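Local coordinates for peptidoglycan-recognition protein SD (Drosophila melanogaster, PDB 2RKQ), which recognises peptidoglycan of Gram-positive bacteria and activates the Toll pathway of insect innate immunity, at residues 54-57 against 58-62; 72-75 against 76-80; 87-91 against 92-96; 122-125 against 126-130. One frame throughout, in Å; residues are numbered along the deposited sequence.

Contact 1: residues 54-57 against 58-62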
loop_
_atom_site.group_PDB
_atom_site.type_symbol
_atom_site.label_atom_id
_atom_site.label_comp_id
_atom_site.label_asym_id
_atom_site.label_seq_id
_atom_site.Cartn_x
_atom_site.Cartn_y
_atom_site.Cartn_z
ATOM N N ASN A 54 4.291 -1.304 14.190
ATOM C CA ASN A 54 5.029 -0.936 15.400
ATOM C C ASN A 54 6.312 -0.183 15.060
ATOM O O ASN A 54 6.661 0.788 15.741
ATOM C CB ASN A 54 5.389 -2.165 16.239
ATOM C CG ASN A 54 4.183 -2.888 16.841
ATOM O OD1 ASN A 54 4.324 -4.033 17.295
ATOM N ND2 ASN A 54 3.018 -2.258 16.854
ATOM N N PHE A 55 7.022 -0.618 14.024
ATOM C CA PHE A 55 8.234 0.078 13.599
ATOM C C PHE A 55 7.918 1.494 13.134
ATOM O O PHE A 55 8.570 2.458 13.539
ATOM C CB PHE A 55 8.943 -0.668 12.468
ATOM C CG PHE A 55 10.162 0.046 11.943
ATOM C CD1 PHE A 55 10.085 0.844 10.800
ATOM C CD2 PHE A 55 11.387 -0.075 12.600
ATOM C CE1 PHE A 55 11.209 1.515 10.317
ATOM C CE2 PHE A 55 12.521 0.593 12.119
ATOM C CZ PHE A 55 12.424 1.387 10.974
ATOM N N GLN A 56 6.923 1.631 12.268
ATOM C CA GLN A 56 6.598 2.951 11.741
ATOM C C GLN A 56 6.081 3.896 12.822
ATOM O O GLN A 56 6.395 5.093 12.822
ATOM C CB GLN A 56 5.587 2.832 10.606
ATOM C CG GLN A 56 6.181 2.100 9.415
ATOM C CD GLN A 56 5.409 2.340 8.152
ATOM O OE1 GLN A 56 5.975 2.754 7.126
ATOM N NE2 GLN A 56 4.120 2.145 8.218
ATOM N N MET A 57 5.286 3.373 13.743
ATOM C CA MET A 57 4.760 4.212 14.799
ATOM C C MET A 57 5.833 4.524 15.832
ATOM O O MET A 57 5.949 5.669 16.286
ATOM C CB MET A 57 3.548 3.550 15.437
ATOM C CG MET A 57 2.344 3.493 14.508
ATOM S SD MET A 57 0.910 2.658 15.203
ATOM C CE MET A 57 0.452 3.794 16.500
ATOM N N SER A 58 6.623 3.521 16.211
ATOM C CA SER A 58 7.643 3.725 17.243
ATOM C C SER A 58 8.943 4.366 16.767
ATOM O O SER A 58 9.439 5.296 17.423
ATOM C CB SER A 58 7.948 2.413 17.949
ATOM O OG SER A 58 6.973 2.175 18.930
ATOM N N LYS A 59 9.492 3.904 15.654
ATOM C CA LYS A 59 10.776 4.412 15.165
ATOM C C LYS A 59 10.618 5.603 14.226
ATOM O O LYS A 59 11.336 6.600 14.364
ATOM C CB LYS A 59 11.580 3.309 14.467
ATOM C CG LYS A 59 11.707 2.009 15.259
ATOM C CD LYS A 59 12.526 2.201 16.497
ATOM C CE LYS A 59 12.876 0.875 17.146
ATOM N NZ LYS A 59 13.482 1.162 18.485
ATOM N N GLN A 60 9.702 5.495 13.262
ATOM C CA GLN A 60 9.482 6.581 12.303
ATOM C C GLN A 60 8.546 7.644 12.887
ATOM O O GLN A 60 8.465 8.764 12.354
ATOM C CB GLN A 60 8.966 6.059 10.950
ATOM C CG GLN A 60 9.986 5.219 10.138
ATOM C CD GLN A 60 9.440 4.750 8.801
ATOM O OE1 GLN A 60 9.654 5.392 7.760
ATOM N NE2 GLN A 60 8.739 3.625 8.810
ATOM N N LYS A 61 7.858 7.303 13.979
ATOM C CA LYS A 61 6.978 8.215 14.714
ATOM C C LYS A 61 5.746 8.644 13.881
ATOM O O LYS A 61 5.150 9.702 14.107
ATOM C CB LYS A 61 7.773 9.432 15.253
ATOM C CG LYS A 61 9.177 9.118 15.804
ATOM C CD LYS A 61 9.120 8.364 17.123
ATOM C CE LYS A 61 10.513 8.284 17.762
ATOM N NZ LYS A 61 10.742 9.391 18.757
ATOM N N PHE A 62 5.350 7.788 12.942
ATOM C CA PHE A 62 4.074 7.964 12.226
ATOM C C PHE A 62 2.919 7.750 13.192
ATOM O O PHE A 62 3.074 7.045 14.202
ATOM C CB PHE A 62 3.923 6.952 11.080
ATOM C CG PHE A 62 4.887 7.124 9.948
ATOM C CD1 PHE A 62 4.958 6.140 8.968
ATOM C CD2 PHE A 62 5.693 8.264 9.822
ATOM C CE1 PHE A 62 5.825 6.280 7.889
ATOM C CE2 PHE A 62 6.580 8.409 8.735
ATOM C CZ PHE A 62 6.642 7.397 7.779
HETATM O O HOH W 1 4.658 0.961 18.521
#
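Gln56 and Phe62 meet where helix 42-58 of this PGRP domain runs out, and their contact is a worked case of how a C-terminal helix end can be closed by side chains as well as by backbone. The Gln56 side chain lies between the Phe62 ring and Gln60, with Gln56 CG 3.0 Å from Gln60 NE2. Its CB lies against CD1 of the Phe62 ring, and its OE1 comes to the rim of that ring, 3.6 Å from Phe62 CE1, the amide and ring planes being 67° apart. Alongside it, pointing the same way, runs Gln60, whose NE2 gives a weak hydrogen bond to Gln56 OE1 (3.4 Å). Were Gln56 cut back to alanine, Gln60 NE2 would probably lose this weak acceptor and a gap open beside Phe62 CE1. One residue earlier, the Phe55 ring takes Lys59 CB over one face, toward its rim, as a CH-pi contact 4.0 Å from the ring centroid, while Gln60 NE2 sits at the ring's edge. Phe55 CG is anti to the backbone N (chi1 177°), which carries the ring toward the C-terminal end, to Lys59 and Gln60. Behind these side chains, the main chain fixes the positions: Phe55 O accepts from both Lys59 N and Gln60 N, and Lys61 turns the chain with a positive phi of 66°. The reversal brings Phe62 N to Gln56 O, a hydrogen bond of 2.9 Å.

Contact 2: residues 72-75 against 76-80; sequences GGNG and KVYEG
Asn74 bridges the two sides of the connection between strands 69-71 and 77-79, an example of a beta hairpin whose turn is held by backbone bonds and by the side-chain amide of Asn74. The tight part lies on its inner side. Asn74 OD1 accepts from Lys76 N at 3.0 Å, the donor standing well above the carbonyl plane, and Asn74 ND2 gives a bond to Tyr78 OH, also 3.0 Å long. The amide lies almost coplanar with the tyrosine ring (6° between planes), its ND2 at the ring edge. With chi1 at 61°, Asn74 CG is tucked between its own N and carbonyl carbon, and this folds the amide back over the turn. If alanine took this place, Lys76 N and Tyr78 OH would probably each be left without a partner, and Asp42 would lose one of its donors. The backbone contributes a type I turn from Gly72 to Gly75, closed by Gly75 N to Gly72 O (2.9 Å), and Gly72 N bonds to Lys76 O at the base. Gly75, with phi of 84°, carries the chain out of the turn. The looser side belongs to Lys76, an exposed residue: its CG and CD pass across the Asn74 amide, each 3.6 Å from Asn74 ND2, and in the conformer described its ammonium forms a salt bridge with Asp42. Asp42 also accepts from Asn74 ND2, so the hairpin end is tied to the start of helix 42-58, whose Cys45 and Met49 touch Tyr78, while Val77 faces Ala118 and Leu122 of helix 113-128.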
loop_
_atom_site.group_PDB
_atom_site.type_symbol
_atom_site.label_atom_id
_atom_site.label_comp_id
_atom_site.label_asym_id
_atom_site.label_seq_id
_atom_site.Cartn_x
_atom_site.Cartn_y
_atom_site.Cartn_z
ATOM N N GLY A 72 0.279 -9.279 1.400
ATOM C CA GLY A 72 1.242 -10.293 1.815
ATOM C C GLY A 72 1.572 -11.240 0.690
ATOM O O GLY A 72 0.842 -11.339 -0.302
ATOM N N GLY A 73 2.696 -11.936 0.840
ATOM C CA GLY A 73 3.065 -12.974 -0.122
ATOM C C GLY A 73 2.127 -14.158 -0.105
ATOM O O GLY A 73 2.160 -15.001 -0.994
ATOM N N ASN A 74 1.275 -14.229 0.918
ATOM C CA ASN A 74 0.169 -15.191 0.951
ATOM C C ASN A 74 -1.021 -14.775 0.089
ATOM O O ASN A 74 -2.051 -15.469 0.050
ATOM C CB ASN A 74 -0.323 -15.374 2.388
ATOM C CG ASN A 74 -0.843 -14.072 3.005
ATOM O OD1 ASN A 74 -0.692 -12.977 2.445
ATOM N ND2 ASN A 74 -1.477 -14.197 4.177
ATOM N N GLY A 75 -0.899 -13.612 -0.561
ATOM C CA GLY A 75 -1.956 -13.111 -1.434
ATOM C C GLY A 75 -3.070 -12.358 -0.736
ATOM O O GLY A 75 -4.049 -11.979 -1.381
ATOM N N LYS A 76 -2.931 -12.142 0.570
ATOM C CA LYS A 76 -3.980 -11.462 1.337
ATOM C C LYS A 76 -3.747 -9.969 1.384
ATOM O O LYS A 76 -2.608 -9.503 1.409
ATOM C CB LYS A 76 -4.073 -12.024 2.752
ATOM C CG LYS A 76 -4.716 -13.410 2.766
ATOM C CD LYS A 76 -5.056 -13.868 4.168
ATOM C CE LYS A 76 -5.889 -15.156 4.126
ATOM N NZ LYS A 76 -6.323 -15.552 5.471
ATOM N N VAL A 77 -4.853 -9.232 1.416
ATOM C CA VAL A 77 -4.820 -7.775 1.469
ATOM C C VAL A 77 -5.189 -7.379 2.887
ATOM O O VAL A 77 -6.230 -7.790 3.391
ATOM C CB VAL A 77 -5.832 -7.143 0.520
ATOM C CG1 VAL A 77 -5.814 -5.618 0.690
ATOM C CG2 VAL A 77 -5.548 -7.557 -0.934
ATOM N N TYR A 78 -4.291 -6.626 3.527
ATOM C CA TYR A 78 -4.473 -6.162 4.905
ATOM C C TYR A 78 -4.827 -4.689 4.920
ATOM O O TYR A 78 -4.213 -3.868 4.233
ATOM C CB TYR A 78 -3.201 -6.405 5.722
ATOM C CG TYR A 78 -2.854 -7.856 5.826
ATOM C CD1 TYR A 78 -2.194 -8.502 4.783
ATOM C CD2 TYR A 78 -3.204 -8.592 6.950
ATOM C CE1 TYR A 78 -1.901 -9.856 4.842
ATOM C CE2 TYR A 78 -2.924 -9.960 7.033
ATOM C CZ TYR A 78 -2.270 -10.586 5.968
ATOM O OH TYR A 78 -1.993 -11.937 6.025
ATOM N N GLU A 79 -5.815 -4.357 5.725
ATOM C CA GLU A 79 -6.258 -2.983 5.878
ATOM C C GLU A 79 -5.306 -2.156 6.741
ATOM O O GLU A 79 -4.924 -2.583 7.832
ATOM C CB GLU A 79 -7.618 -2.979 6.556
ATOM C CG GLU A 79 -8.174 -1.593 6.756
ATOM C CD GLU A 79 -9.503 -1.608 7.481
ATOM O OE1 GLU A 79 -9.763 -2.542 8.283
ATOM O OE2 GLU A 79 -10.273 -0.658 7.240
ATOM N N GLY A 80 -4.942 -0.986 6.223
ATOM C CA GLY A 80 -4.139 -0.004 6.959
ATOM C C GLY A 80 -4.993 1.197 7.316
ATOM O O GLY A 80 -6.092 1.054 7.874
#

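Contact 3: residues 87-91 against 92-96; sequences GAFAG and PNNDG
Pro92 follows Gly91 at the corner of a loop and begins a short 3-10-like turn, closed by Asn93 N to Ala90 O and Asn94 N to Gly91 O. Such a corner shows how a single buried asparagine can organise a loop without a regular helix or strand. Asn93 is the first to bond back: its N meets Ala90 O at 2.9 Å, and its CB lies 3.9 Å from Ala90 CB. Its ND2 is directed to the carbonyl of Val144. Asn94 follows and does most of the work. Beyond its backbone bond, its side chain, with CG beside its own N (chi1 -79°), reaches back inside the loop. There Asn94 OD1 takes two backbone donors from opposite faces of its plane: Phe89 N at 3.0 Å, almost straight at 172°, and Ala90 N at 2.7 Å, more bent. The same oxygen stands 3.9 Å above the plane of the Phe89 ring, over its centre. Asn94 ND2 shares a water with Gly91 N, and a second water links Asn94 O to Gly87 N. Phe89, in turn, has its ring near that of Tyr67 and its carbonyl bonded to His141. The result is an asparagine side chain accepting backbone N-H groups across a loop, next to a short 3-10-like turn, between strands 77-79 and 97-102 of a domain of the amidase type 2 family to which peptidoglycan-recognition proteins belong.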
loop_
_atom_site.group_PDB
_atom_site.type_symbol
_atom_site.label_atom_id
_atom_site.label_comp_id
_atom_site.label_asym_id
_atom_site.label_seq_id
_atom_site.Cartn_x
_atom_site.Cartn_y
_atom_site.Cartn_z
ATOM N N GLY A 87 -2.143 9.207 3.898
ATOM C CA GLY A 87 -1.094 8.242 4.185
ATOM C C GLY A 87 0.186 8.917 4.627
ATOM O O GLY A 87 0.260 10.147 4.712
ATOM N N ALA A 88 1.178 8.096 4.950
ATOM C CA ALA A 88 2.501 8.583 5.328
ATOM C C ALA A 88 3.504 7.727 4.584
ATOM O O ALA A 88 4.045 6.751 5.122
ATOM C CB ALA A 88 2.712 8.489 6.839
ATOM N N PHE A 89 3.723 8.081 3.327
ATOM C CA PHE A 89 4.688 7.377 2.486
ATOM C C PHE A 89 5.383 8.300 1.488
ATOM O O PHE A 89 6.359 7.888 0.880
ATOM C CB PHE A 89 4.045 6.168 1.769
ATOM C CG PHE A 89 2.812 6.513 0.993
ATOM C CD1 PHE A 89 2.903 7.020 -0.298
ATOM C CD2 PHE A 89 1.555 6.337 1.561
ATOM C CE1 PHE A 89 1.738 7.355 -1.008
ATOM C CE2 PHE A 89 0.395 6.676 0.864
ATOM C CZ PHE A 89 0.484 7.176 -0.423
ATOM N N ALA A 90 4.923 9.548 1.344
ATOM C CA ALA A 90 5.451 10.402 0.283
ATOM C C ALA A 90 5.573 11.879 0.633
ATOM O O ALA A 90 5.672 12.722 -0.266
ATOM C CB ALA A 90 4.591 10.240 -0.980
ATOM N N GLY A 91 5.537 12.203 1.925
ATOM C CA GLY A 91 5.689 13.609 2.353
ATOM C C GLY A 91 4.723 14.541 1.632
ATOM O O GLY A 91 3.520 14.337 1.666
ATOM N N PRO A 92 5.243 15.574 0.942
ATOM C CA PRO A 92 4.353 16.516 0.257
ATOM C C PRO A 92 3.436 15.871 -0.777
ATOM O O PRO A 92 2.410 16.457 -1.167
ATOM C CB PRO A 92 5.330 17.475 -0.437
ATOM C CG PRO A 92 6.591 16.743 -0.534
ATOM C CD PRO A 92 6.657 15.915 0.738
ATOM N N ASN A 93 3.797 14.665 -1.215
ATOM C CA ASN A 93 3.012 13.947 -2.216
ATOM C C ASN A 93 2.052 12.912 -1.639
ATOM O O ASN A 93 1.498 12.099 -2.365
ATOM C CB ASN A 93 3.944 13.322 -3.257
ATOM C CG ASN A 93 4.720 14.372 -4.023
ATOM O OD1 ASN A 93 4.175 15.413 -4.397
ATOM N ND2 ASN A 93 6.005 14.119 -4.237
ATOM N N ASN A 94 1.849 12.956 -0.324
ATOM C CA ASN A 94 0.866 12.079 0.296
ATOM C C ASN A 94 -0.542 12.410 -0.180
ATOM O O ASN A 94 -1.404 11.540 -0.227
ATOM C CB ASN A 94 0.912 12.222 1.821
ATOM C CG ASN A 94 2.060 11.467 2.445
ATOM O OD1 ASN A 94 2.407 10.377 1.996
ATOM N ND2 ASN A 94 2.662 12.043 3.485
ATOM N N ASP A 95 -0.787 13.668 -0.517
ATOM C CA ASP A 95 -2.142 14.117 -0.809
ATOM C C ASP A 95 -2.789 13.318 -1.933
ATOM O O ASP A 95 -2.159 13.014 -2.946
ATOM C CB ASP A 95 -2.153 15.590 -1.200
ATOM C CG ASP A 95 -1.790 16.515 -0.047
ATOM O OD1 ASP A 95 -1.368 16.014 1.019
ATOM O OD2 ASP A 95 -1.911 17.747 -0.224
ATOM N N GLY A 96 -4.060 13.006 -1.750
ATOM C CA GLY A 96 -4.893 12.430 -2.795
ATOM C C GLY A 96 -4.462 11.060 -3.278
ATOM O O GLY A 96 -4.773 10.684 -4.405
HETATM O O HOH W 2 -1.962 9.307 1.123
HETATM O O HOH W 3 5.158 10.913 4.537
#

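Contact 4: residues 122-125 against 126-130; sequences LLEQ and AVKQA
Ala126 N, Val127 N, Lys128 N and Gln129 N each bond to the carbonyl four residues back, from Leu122 O to Gln125 O, in the last turn of helix 113-128, with Gln129 the first residue to leave it. Ala130, with a positive phi of 64°, is the C-prime residue of the Schellman motif that ends the helix, in which Ala130 N pairs with Val127 O at 3.0 Å and Gln131 N with Ala126 O. Among the side chains, Glu124 and Lys128 run side by side on the exposed face, one turn apart. Both chains are extended, and Glu124 CG is anti to its own N (chi1 -178°), which lays the carboxylate alongside Lys128. Lys128 NZ meets Glu124 OE1 at 2.9 Å on the anti side of the carboxylate, about 20° from its plane. Gln125 and Gln129 also lie side by side, through their aliphatic parts, with Gln129 CG 3.3 Å from Gln125 O. Val127 touches Leu132 and Tyr136. Leu122 and Leu123 reach Ile100 of strand 97-102, and Ala126 touches Leu132. The helix is thus amphipathic, its aliphatic side against the sheet and its ion pair outward, where solvent would probably weaken the pairing's contribution.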
loop_
_atom_site.group_PDB
_atom_site.type_symbol
_atom_site.label_atom_id
_atom_site.label_comp_id
_atom_site.label_asym_id
_atom_site.label_seq_id
_atom_site.Cartn_x
_atom_site.Cartn_y
_atom_site.Cartn_z
ATOM N N LEU A 122 -7.848 -5.446 -5.852
ATOM C CA LEU A 122 -8.029 -4.356 -4.909
ATOM C C LEU A 122 -8.259 -3.016 -5.590
ATOM O O LEU A 122 -9.117 -2.249 -5.160
ATOM C CB LEU A 122 -6.807 -4.286 -4.004
ATOM C CG LEU A 122 -6.772 -3.105 -3.037
ATOM C CD1 LEU A 122 -7.897 -3.240 -2.039
ATOM C CD2 LEU A 122 -5.426 -3.088 -2.340
ATOM N N LEU A 123 -7.502 -2.726 -6.651
ATOM C CA LEU A 123 -7.704 -1.485 -7.372
ATOM C C LEU A 123 -9.108 -1.422 -7.944
ATOM O O LEU A 123 -9.788 -0.405 -7.828
ATOM C CB LEU A 123 -6.654 -1.327 -8.473
ATOM C CG LEU A 123 -5.250 -1.040 -7.939
ATOM C CD1 LEU A 123 -4.193 -1.295 -9.001
ATOM C CD2 LEU A 123 -5.185 0.395 -7.394
ATOM N N GLU A 124 -9.541 -2.520 -8.546
ATOM C CA GLU A 124 -10.899 -2.589 -9.094
ATOM C C GLU A 124 -11.928 -2.341 -8.003
ATOM O O GLU A 124 -12.888 -1.577 -8.195
ATOM C CB GLU A 124 -11.140 -3.936 -9.756
ATOM C CG GLU A 124 -12.529 -4.036 -10.386
ATOM C CD GLU A 124 -12.881 -5.434 -10.825
ATOM O OE1 GLU A 124 -14.071 -5.682 -11.118
ATOM O OE2 GLU A 124 -11.984 -6.298 -10.856
ATOM N N GLN A 125 -11.718 -2.983 -6.860
ATOM C CA GLN A 125 -12.626 -2.830 -5.738
ATOM C C GLN A 125 -12.632 -1.403 -5.185
ATOM O O GLN A 125 -13.678 -0.860 -4.864
ATOM C CB GLN A 125 -12.227 -3.815 -4.655
ATOM C CG GLN A 125 -13.060 -3.720 -3.399
ATOM C CD GLN A 125 -12.906 -4.957 -2.562
ATOM O OE1 GLN A 125 -12.196 -4.958 -1.545
ATOM N NE2 GLN A 125 -13.515 -6.036 -3.009
ATOM N N ALA A 126 -11.454 -0.810 -5.080
ATOM C CA ALA A 126 -11.358 0.552 -4.584
ATOM C C ALA A 126 -12.126 1.518 -5.489
ATOM O O ALA A 126 -12.760 2.460 -4.998
ATOM C CB ALA A 126 -9.896 0.973 -4.472
ATOM N N VAL A 127 -12.059 1.310 -6.811
ATOM C CA VAL A 127 -12.875 2.125 -7.727
ATOM C C VAL A 127 -14.368 1.895 -7.488
ATOM O O VAL A 127 -15.123 2.864 -7.349
ATOM C CB VAL A 127 -12.523 1.859 -9.204
ATOM C CG1 VAL A 127 -13.477 2.613 -10.132
ATOM C CG2 VAL A 127 -11.067 2.272 -9.487
ATOM N N LYS A 128 -14.779 0.632 -7.414
ATOM C CA LYS A 128 -16.207 0.340 -7.221
ATOM C C LYS A 128 -16.759 0.878 -5.916
ATOM O O LYS A 128 -17.950 1.223 -5.823
ATOM C CB LYS A 128 -16.454 -1.154 -7.322
ATOM C CG LYS A 128 -16.462 -1.599 -8.746
ATOM C CD LYS A 128 -16.377 -3.091 -8.864
ATOM C CE LYS A 128 -16.774 -3.472 -10.273
ATOM N NZ LYS A 128 -16.779 -4.939 -10.445
ATOM N N GLN A 129 -15.896 0.956 -4.911
ATOM C CA GLN A 129 -16.286 1.425 -3.590
ATOM C C GLN A 129 -16.080 2.923 -3.391
ATOM O O GLN A 129 -16.246 3.429 -2.270
ATOM C CB GLN A 129 -15.542 0.637 -2.517
ATOM C CG GLN A 129 -15.955 -0.818 -2.492
ATOM C CD GLN A 129 -15.235 -1.623 -1.428
ATOM O OE1 GLN A 129 -14.330 -1.128 -0.750
ATOM N NE2 GLN A 129 -15.632 -2.882 -1.282
ATOM N N ALA A 130 -15.728 3.624 -4.463
ATOM C CA ALA A 130 -15.525 5.085 -4.440
ATOM C C ALA A 130 -14.365 5.518 -3.541
ATOM O O ALA A 130 -14.369 6.624 -3.008
ATOM C CB ALA A 130 -16.814 5.818 -4.022
#

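The four contacts are local, yet they mark successive features of one fold: a helix end, a hairpin, a loop and a second helix end. Two pairs touch. In contacts 1 and 3, Phe62 CE1 lies 3.3 Å from Ala88 O, so the close of helix 42-58 packs on the loop before strand 97-102. In contacts 2 and 4, Val77 CG1 meets Leu122 CD2 at 4.0 Å, joining the hairpin strand to helix 113-128. Contacts 1 and 4 are farthest apart, about 28 Å between centres, on opposite sides of the chain's centre. Contact 2 is tied by Asp42 to the beginning of the helix that contact 1 ends.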